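Local structure of gamma-glutamyltransferase 1 Threonine peptidase. MEROPS family T03 (Pseudomonas nitroreducens, 7D9E) at residues A[250-262]-A[265-279]. The protein transfers gamma-glutamyl groups, probably from donors such as glutathione or glutamine, to amino acids, amines or water, and is of interest for theanine synthesis. Residues are numbered along the deposited sequence; the frame is centred on the assembly and turned at random.
Sequences REPMRIDWQGNTL and APLPSSGGIALAQLI
I255 leans from strand 253-257 onto helix 271-279, its CD1 3.4 Å from A276 N and against L275 CB, its CG1 against A276 CB. Alanine suits this place: its small methyl lets the strand settle close, the axes 8.6 Å apart and nearly parallel at 10°. About one turn on, I279 projects as a branched knob. Its CG2 sits over one face of the W257 ring, a CH-pi contact 4.2 Å from the five-membered-ring centroid, while CD1 reaches L262 CD2 at 3.7 Å and the I255 CG2 methyl. Near the helix start, G272 supplies the hollow. M253 CG lies 3.7 Å from G272 O, and the bent thioether chain carries CE to I273; a CB on G272 would strike both M253 CB and A265 O, so glycine suits this place. P266 CG rests on E251 O. R250 runs extended from CG to NE, and L267 O lies over one face of its guanidinium. An alanine at R250 would probably leave D92 without its salt-bridge mate and bare L267 O and the cis-proline ring of P268. Hairpin and helix thus meet mainly through apolar side chains, without a hydrogen bond between the two segments, so complementary shape holds them together.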
ATOM      1  N   ARG A 250       4.798  12.978   9.410  1.00 21.51           N
ATOM      2  CA  ARG A 250       3.714  12.915  10.377  1.00 21.83           C
ATOM      3  C   ARG A 250       4.116  12.005  11.525  1.00 22.36           C
ATOM      4  O   ARG A 250       4.991  11.143  11.382  1.00 21.73           O
ATOM      5  CB  ARG A 250       2.423  12.356   9.750  1.00 21.57           C
ATOM      6  CG  ARG A 250       2.035  12.997   8.405  1.00 21.41           C
ATOM      7  CD  ARG A 250       0.728  12.424   7.934  1.00 22.71           C
ATOM      8  NE  ARG A 250       0.199  12.985   6.683  1.00 21.35           N
ATOM      9  CZ  ARG A 250      -0.525  14.093   6.582  1.00 21.42           C
ATOM     10  NH1 ARG A 250      -0.830  14.808   7.650  1.00 24.56           N
ATOM     11  NH2 ARG A 250      -0.963  14.464   5.386  1.00 22.32           N
ATOM     12  N   GLU A 251       3.439  12.160  12.652  1.00 23.41           N
ATOM     13  CA  GLU A 251       3.618  11.188  13.728  1.00 22.30           C
ATOM     14  C   GLU A 251       2.991   9.855  13.331  1.00 22.92           C
ATOM     15  O   GLU A 251       1.835   9.818  12.897  1.00 23.43           O
ATOM     16  CB  GLU A 251       3.022  11.694  15.037  1.00 27.04           C
ATOM     17  CG  GLU A 251       3.791  12.891  15.598  1.00 32.02           C
ATOM     18  CD  GLU A 251       5.211  12.524  16.001  1.00 46.85           C
ATOM     19  OE1 GLU A 251       5.410  11.460  16.624  1.00 49.33           O
ATOM     20  OE2 GLU A 251       6.130  13.285  15.639  1.00 51.55           O
ATOM     21  N   PRO A 252       3.719   8.749  13.422  1.00 23.44           N
ATOM     22  CA  PRO A 252       3.111   7.463  13.072  1.00 22.29           C
ATOM     23  C   PRO A 252       2.043   7.085  14.075  1.00 20.31           C
ATOM     24  O   PRO A 252       2.062   7.531  15.226  1.00 23.67           O
ATOM     25  CB  PRO A 252       4.289   6.476  13.084  1.00 26.89           C
ATOM     26  CG  PRO A 252       5.313   7.117  13.938  1.00 27.15           C
ATOM     27  CD  PRO A 252       5.153   8.619  13.744  1.00 25.70           C
ATOM     28  N   MET A 253       1.083   6.289  13.607  1.00 21.15           N
ATOM     29  CA  MET A 253       0.132   5.651  14.509  1.00 21.29           C
ATOM     30  C   MET A 253       0.890   4.667  15.392  1.00 23.55           C
ATOM     31  O   MET A 253       1.703   3.888  14.894  1.00 21.62           O
ATOM     32  CB  MET A 253      -0.931   4.900  13.710  1.00 20.84           C
ATOM     33  CG  MET A 253      -1.799   3.994  14.560  1.00 28.24           C
ATOM     34  SD  MET A 253      -2.874   4.865  15.715  1.00 41.20           S
ATOM     35  CE  MET A 253      -3.635   5.959  14.522  1.00 29.69           C
ATOM     36  N   ARG A 254       0.650   4.725  16.705  1.00 20.91           N
ATOM     37  CA  ARG A 254       1.251   3.805  17.663  1.00 23.04           C
ATOM     38  C   ARG A 254       0.167   2.981  18.337  1.00 22.91           C
ATOM     39  O   ARG A 254      -0.781   3.534  18.903  1.00 24.29           O
ATOM     40  CB  ARG A 254       2.037   4.579  18.722  1.00 24.41           C
ATOM     41  CG  ARG A 254       2.528   3.706  19.862  1.00 27.15           C
ATOM     42  CD  ARG A 254       3.242   4.470  20.964  1.00 30.13           C
ATOM     43  NE  ARG A 254       3.512   3.569  22.068  1.00 30.67           N
ATOM     44  CZ  ARG A 254       4.561   3.644  22.884  1.00 35.13           C
ATOM     45  NH1 ARG A 254       5.473   4.596  22.729  1.00 42.92           N
ATOM     46  NH2 ARG A 254       4.697   2.753  23.859  1.00 38.45           N
ATOM     47  N   ILE A 255       0.355   1.663  18.332  1.00 21.40           N
ATOM     48  CA  ILE A 255      -0.572   0.694  18.900  1.00 19.81           C
ATOM     49  C   ILE A 255       0.233  -0.235  19.809  1.00 22.77           C
ATOM     50  O   ILE A 255       1.194  -0.871  19.366  1.00 24.09           O
ATOM     51  CB  ILE A 255      -1.275  -0.100  17.779  1.00 19.77           C
ATOM     52  CG1 ILE A 255      -2.042   0.849  16.854  1.00 24.71           C
ATOM     53  CG2 ILE A 255      -2.191  -1.205  18.374  1.00 22.13           C
ATOM     54  CD1 ILE A 255      -2.257   0.276  15.475  1.00 23.26           C
ATOM     55  N   ASP A 256      -0.165  -0.326  21.072  1.00 22.72           N
ATOM     56  CA  ASP A 256       0.526  -1.172  22.031  1.00 25.41           C
ATOM     57  C   ASP A 256      -0.335  -2.367  22.409  1.00 22.65           C
ATOM     58  O   ASP A 256      -1.520  -2.211  22.710  1.00 26.68           O
ATOM     59  CB  ASP A 256       0.834  -0.355  23.284  1.00 26.95           C
ATOM     60  CG  ASP A 256       1.967   0.633  23.071  1.00 32.25           C
ATOM     61  OD1 ASP A 256       3.136   0.256  23.269  1.00 45.62           O
ATOM     62  OD2 ASP A 256       1.680   1.778  22.685  1.00 46.14           O
ATOM     63  N   TRP A 257       0.270  -3.552  22.431  1.00 22.87           N
ATOM     64  CA  TRP A 257      -0.442  -4.708  22.961  1.00 23.48           C
ATOM     65  C   TRP A 257       0.589  -5.757  23.358  1.00 28.05           C
ATOM     66  O   TRP A 257       1.613  -5.907  22.687  1.00 27.07           O
ATOM     67  CB  TRP A 257      -1.418  -5.278  21.910  1.00 28.27           C
ATOM     68  CG  TRP A 257      -0.830  -6.224  20.929  1.00 26.52           C
ATOM     69  CD1 TRP A 257      -1.025  -7.573  20.910  1.00 30.15           C
ATOM     70  CD2 TRP A 257       0.066  -5.939  19.849  1.00 24.22           C
ATOM     71  NE1 TRP A 257      -0.326  -8.133  19.887  1.00 26.69           N
ATOM     72  CE2 TRP A 257       0.356  -7.158  19.216  1.00 26.38           C
ATOM     73  CE3 TRP A 257       0.637  -4.769  19.341  1.00 24.38           C
ATOM     74  CZ2 TRP A 257       1.206  -7.250  18.116  1.00 25.46           C
ATOM     75  CZ3 TRP A 257       1.486  -4.859  18.260  1.00 28.31           C
ATOM     76  CH2 TRP A 257       1.761  -6.096  17.651  1.00 26.65           C
ATOM     77  N   GLN A 258       0.323  -6.438  24.475  1.00 30.11           N
ATOM     78  CA  GLN A 258       1.151  -7.564  24.931  1.00 35.67           C
ATOM     79  C   GLN A 258       2.639  -7.208  24.994  1.00 30.65           C
ATOM     80  O   GLN A 258       3.509  -8.055  24.760  1.00 36.84           O
ATOM     81  CB  GLN A 258       0.924  -8.814  24.070  1.00 41.47           C
ATOM     82  CG  GLN A 258      -0.495  -9.378  24.134  1.00 43.79           C
ATOM     83  CD  GLN A 258      -0.862  -9.890  25.517  1.00 53.88           C
ATOM     84  N   GLY A 259       2.953  -5.959  25.333  1.00 30.88           N
ATOM     85  CA  GLY A 259       4.327  -5.520  25.436  1.00 30.65           C
ATOM     86  C   GLY A 259       4.982  -5.134  24.129  1.00 33.56           C
ATOM     87  O   GLY A 259       6.150  -4.728  24.138  1.00 30.12           O
ATOM     88  N   ASN A 260       4.285  -5.269  23.010  1.00 26.06           N
ATOM     89  CA  ASN A 260       4.787  -4.869  21.703  1.00 24.93           C
ATOM     90  C   ASN A 260       4.246  -3.497  21.330  1.00 25.78           C
ATOM     91  O   ASN A 260       3.173  -3.095  21.780  1.00 24.56           O
ATOM     92  CB  ASN A 260       4.338  -5.856  20.631  1.00 25.07           C
ATOM     93  CG  ASN A 260       4.617  -7.269  20.995  1.00 27.31           C
ATOM     94  OD1 ASN A 260       5.775  -7.688  21.037  1.00 29.56           O
ATOM     95  ND2 ASN A 260       3.562  -8.015  21.322  1.00 31.64           N
ATOM     96  N   THR A 261       5.003  -2.786  20.499  1.00 23.02           N
ATOM     97  CA  THR A 261       4.586  -1.487  19.993  1.00 23.32           C
ATOM     98  C   THR A 261       4.617  -1.533  18.473  1.00 23.19           C
ATOM     99  O   THR A 261       5.688  -1.714  17.883  1.00 23.38           O
ATOM    100  CB  THR A 261       5.497  -0.368  20.501  1.00 25.43           C
ATOM    101  OG1 THR A 261       5.469  -0.371  21.933  1.00 28.55           O
ATOM    102  CG2 THR A 261       5.017   0.974  19.956  1.00 26.93           C
ATOM    103  N   LEU A 262       3.444  -1.402  17.853  1.00 21.29           N
ATOM    104  CA  LEU A 262       3.305  -1.342  16.406  1.00 18.53           C
ATOM    105  C   LEU A 262       3.252   0.117  15.965  1.00 19.72           C
ATOM    106  O   LEU A 262       2.430   0.887  16.463  1.00 22.51           O
ATOM    107  CB  LEU A 262       2.013  -2.039  15.956  1.00 20.07           C
ATOM    108  CG  LEU A 262       1.489  -1.837  14.530  1.00 21.90           C
ATOM    109  CD1 LEU A 262       2.484  -2.279  13.462  1.00 20.90           C
ATOM    110  CD2 LEU A 262       0.132  -2.545  14.385  1.00 21.72           C
ATOM    111  N   ALA A 265       0.782   3.406   9.579  1.00 18.37           N
ATOM    112  CA  ALA A 265       0.437   4.618   8.851  1.00 16.72           C
ATOM    113  C   ALA A 265      -0.740   5.327   9.497  1.00 19.54           C
ATOM    114  O   ALA A 265      -1.798   4.720   9.666  1.00 19.50           O
ATOM    115  CB  ALA A 265       0.074   4.243   7.413  1.00 20.13           C
ATOM    116  N   PRO A 266      -0.601   6.610   9.836  1.00 17.21           N
ATOM    117  CA  PRO A 266      -1.739   7.418  10.283  1.00 18.44           C
ATOM    118  C   PRO A 266      -2.474   7.967   9.062  1.00 18.15           C
ATOM    119  O   PRO A 266      -2.120   7.693   7.916  1.00 18.20           O
ATOM    120  CB  PRO A 266      -1.040   8.527  11.049  1.00 20.24           C
ATOM    121  CG  PRO A 266       0.218   8.777  10.199  1.00 19.00           C
ATOM    122  CD  PRO A 266       0.638   7.413   9.733  1.00 17.38           C
ATOM    123  N   LEU A 267      -3.515   8.752   9.327  1.00 19.09           N
ATOM    124  CA  LEU A 267      -4.212   9.431   8.251  1.00 19.72           C
ATOM    125  C   LEU A 267      -3.205  10.215   7.415  1.00 18.32           C
ATOM    126  O   LEU A 267      -2.286  10.827   7.968  1.00 19.00           O
ATOM    127  CB  LEU A 267      -5.261  10.376   8.834  1.00 20.85           C
ATOM    128  CG  LEU A 267      -6.500   9.704   9.422  1.00 22.78           C
ATOM    129  CD1 LEU A 267      -7.361  10.748  10.096  1.00 27.38           C
ATOM    130  CD2 LEU A 267      -7.297   8.978   8.351  1.00 25.18           C
ATOM    131  N   PRO A 268      -3.350  10.232   6.084  1.00 17.91           N
ATOM    132  CA  PRO A 268      -4.485   9.793   5.274  1.00 18.63           C
ATOM    133  C   PRO A 268      -4.589   8.303   4.971  1.00 18.44           C
ATOM    134  O   PRO A 268      -5.422   7.931   4.139  1.00 19.45           O
ATOM    135  CB  PRO A 268      -4.277  10.582   3.976  1.00 18.68           C
ATOM    136  CG  PRO A 268      -2.809  10.626   3.845  1.00 18.42           C
ATOM    137  CD  PRO A 268      -2.310  10.878   5.253  1.00 20.54           C
ATOM    138  N   SER A 269      -3.795   7.462   5.624  1.00 17.04           N
ATOM    139  CA  SER A 269      -4.094   6.039   5.640  1.00 17.46           C
ATOM    140  C   SER A 269      -5.173   5.749   6.664  1.00 20.03           C
ATOM    141  O   SER A 269      -5.133   6.254   7.794  1.00 19.80           O
ATOM    142  CB  SER A 269      -2.872   5.190   5.963  1.00 20.11           C
ATOM    143  OG  SER A 269      -3.271   3.819   5.838  1.00 19.77           O
ATOM    144  N   SER A 270      -6.127   4.913   6.272  1.00 16.87           N
ATOM    145  CA  SER A 270      -7.105   4.336   7.177  1.00 16.26           C
ATOM    146  C   SER A 270      -6.544   3.135   7.932  1.00 18.37           C
ATOM    147  O   SER A 270      -7.199   2.662   8.862  1.00 18.13           O
ATOM    148  CB  SER A 270      -8.337   3.896   6.378  1.00 19.72           C
ATOM    149  OG  SER A 270      -8.028   2.852   5.449  1.00 18.24           O
ATOM    150  N   GLY A 271      -5.334   2.684   7.590  1.00 16.95           N
ATOM    151  CA  GLY A 271      -4.831   1.441   8.153  1.00 17.33           C
ATOM    152  C   GLY A 271      -4.438   1.549   9.612  1.00 18.68           C
ATOM    153  O   GLY A 271      -4.575   0.577  10.372  1.00 20.66           O
ATOM    154  N   GLY A 272      -3.934   2.701  10.033  1.00 19.15           N
ATOM    155  CA  GLY A 272      -3.559   2.847  11.436  1.00 21.55           C
ATOM    156  C   GLY A 272      -4.755   2.737  12.360  1.00 21.19           C
ATOM    157  O   GLY A 272      -4.727   1.993  13.360  1.00 21.73           O
ATOM    158  N   ILE A 273      -5.801   3.516  12.068  1.00 20.03           N
ATOM    159  CA  ILE A 273      -7.029   3.452  12.844  1.00 18.43           C
ATOM    160  C   ILE A 273      -7.630   2.059  12.758  1.00 17.15           C
ATOM    161  O   ILE A 273      -8.037   1.483  13.781  1.00 20.23           O
ATOM    162  CB  ILE A 273      -8.004   4.554  12.387  1.00 19.72           C
ATOM    163  CG1 ILE A 273      -7.426   5.920  12.783  1.00 24.67           C
ATOM    164  CG2 ILE A 273      -9.401   4.343  12.972  1.00 22.81           C
ATOM    165  CD1 ILE A 273      -8.121   7.085  12.126  1.00 30.71           C
ATOM    166  N   ALA A 274      -7.676   1.489  11.550  1.00 16.69           N
ATOM    167  CA  ALA A 274      -8.206   0.138  11.403  1.00 16.60           C
ATOM    168  C   ALA A 274      -7.441  -0.857  12.265  1.00 19.35           C
ATOM    169  O   ALA A 274      -8.052  -1.655  12.980  1.00 19.36           O
ATOM    170  CB  ALA A 274      -8.187  -0.295   9.942  1.00 18.81           C
ATOM    171  N   LEU A 275      -6.104  -0.849  12.195  1.00 17.48           N
ATOM    172  CA  LEU A 275      -5.332  -1.799  12.996  1.00 16.99           C
ATOM    173  C   LEU A 275      -5.507  -1.556  14.490  1.00 16.89           C
ATOM    174  O   LEU A 275      -5.572  -2.512  15.267  1.00 19.34           O
ATOM    175  CB  LEU A 275      -3.852  -1.777  12.600  1.00 17.33           C
ATOM    176  CG  LEU A 275      -3.589  -2.487  11.270  1.00 16.95           C
ATOM    177  CD1 LEU A 275      -2.263  -2.085  10.680  1.00 18.09           C
ATOM    178  CD2 LEU A 275      -3.638  -3.989  11.471  1.00 20.54           C
ATOM    179  N   ALA A 276      -5.583  -0.288  14.918  1.00 16.67           N
ATOM    180  CA  ALA A 276      -5.814  -0.025  16.338  1.00 18.88           C
ATOM    181  C   ALA A 276      -7.130  -0.654  16.780  1.00 19.92           C
ATOM    182  O   ALA A 276      -7.209  -1.284  17.845  1.00 21.72           O
ATOM    183  CB  ALA A 276      -5.818   1.484  16.584  1.00 20.00           C
ATOM    184  N   GLN A 277      -8.152  -0.572  15.912  1.00 18.89           N
ATOM    185  CA  GLN A 277      -9.451  -1.152  16.233  1.00 19.17           C
ATOM    186  C   GLN A 277      -9.432  -2.672  16.126  1.00 20.34           C
ATOM    187  O   GLN A 277      -9.999  -3.365  16.985  1.00 20.38           O
ATOM    188  CB  GLN A 277     -10.524  -0.563  15.322  1.00 19.22           C
ATOM    189  CG  GLN A 277     -10.782   0.917  15.603  1.00 18.57           C
ATOM    190  CD  GLN A 277     -11.899   1.483  14.757  1.00 19.09           C
ATOM    191  OE1 GLN A 277     -12.366   0.855  13.817  1.00 23.07           O
ATOM    192  NE2 GLN A 277     -12.330   2.697  15.080  1.00 21.30           N
ATOM    193  N   LEU A 278      -8.816  -3.207  15.065  1.00 18.68           N
ATOM    194  CA  LEU A 278      -8.784  -4.660  14.881  1.00 16.96           C
ATOM    195  C   LEU A 278      -8.050  -5.333  16.033  1.00 18.42           C
ATOM    196  O   LEU A 278      -8.543  -6.307  16.627  1.00 18.75           O
ATOM    197  CB  LEU A 278      -8.112  -5.011  13.557  1.00 16.83           C
ATOM    198  CG  LEU A 278      -8.919  -4.676  12.303  1.00 18.05           C
ATOM    199  CD1 LEU A 278      -7.953  -4.566  11.124  1.00 17.85           C
ATOM    200  CD2 LEU A 278     -10.033  -5.655  11.994  1.00 18.81           C
ATOM    201  N   ILE A 279      -6.859  -4.825  16.364  1.00 18.58           N
ATOM    202  CA  ILE A 279      -6.070  -5.406  17.447  1.00 18.63           C
ATOM    203  C   ILE A 279      -6.760  -5.193  18.786  1.00 20.94           C
ATOM    204  O   ILE A 279      -6.873  -6.113  19.607  1.00 22.37           O
ATOM    205  CB  ILE A 279      -4.642  -4.830  17.435  1.00 19.75           C
ATOM    206  CG1 ILE A 279      -3.915  -5.280  16.168  1.00 19.44           C
ATOM    207  CG2 ILE A 279      -3.889  -5.202  18.695  1.00 21.73           C
ATOM    208  CD1 ILE A 279      -2.632  -4.526  15.903  1.00 22.25           C
TER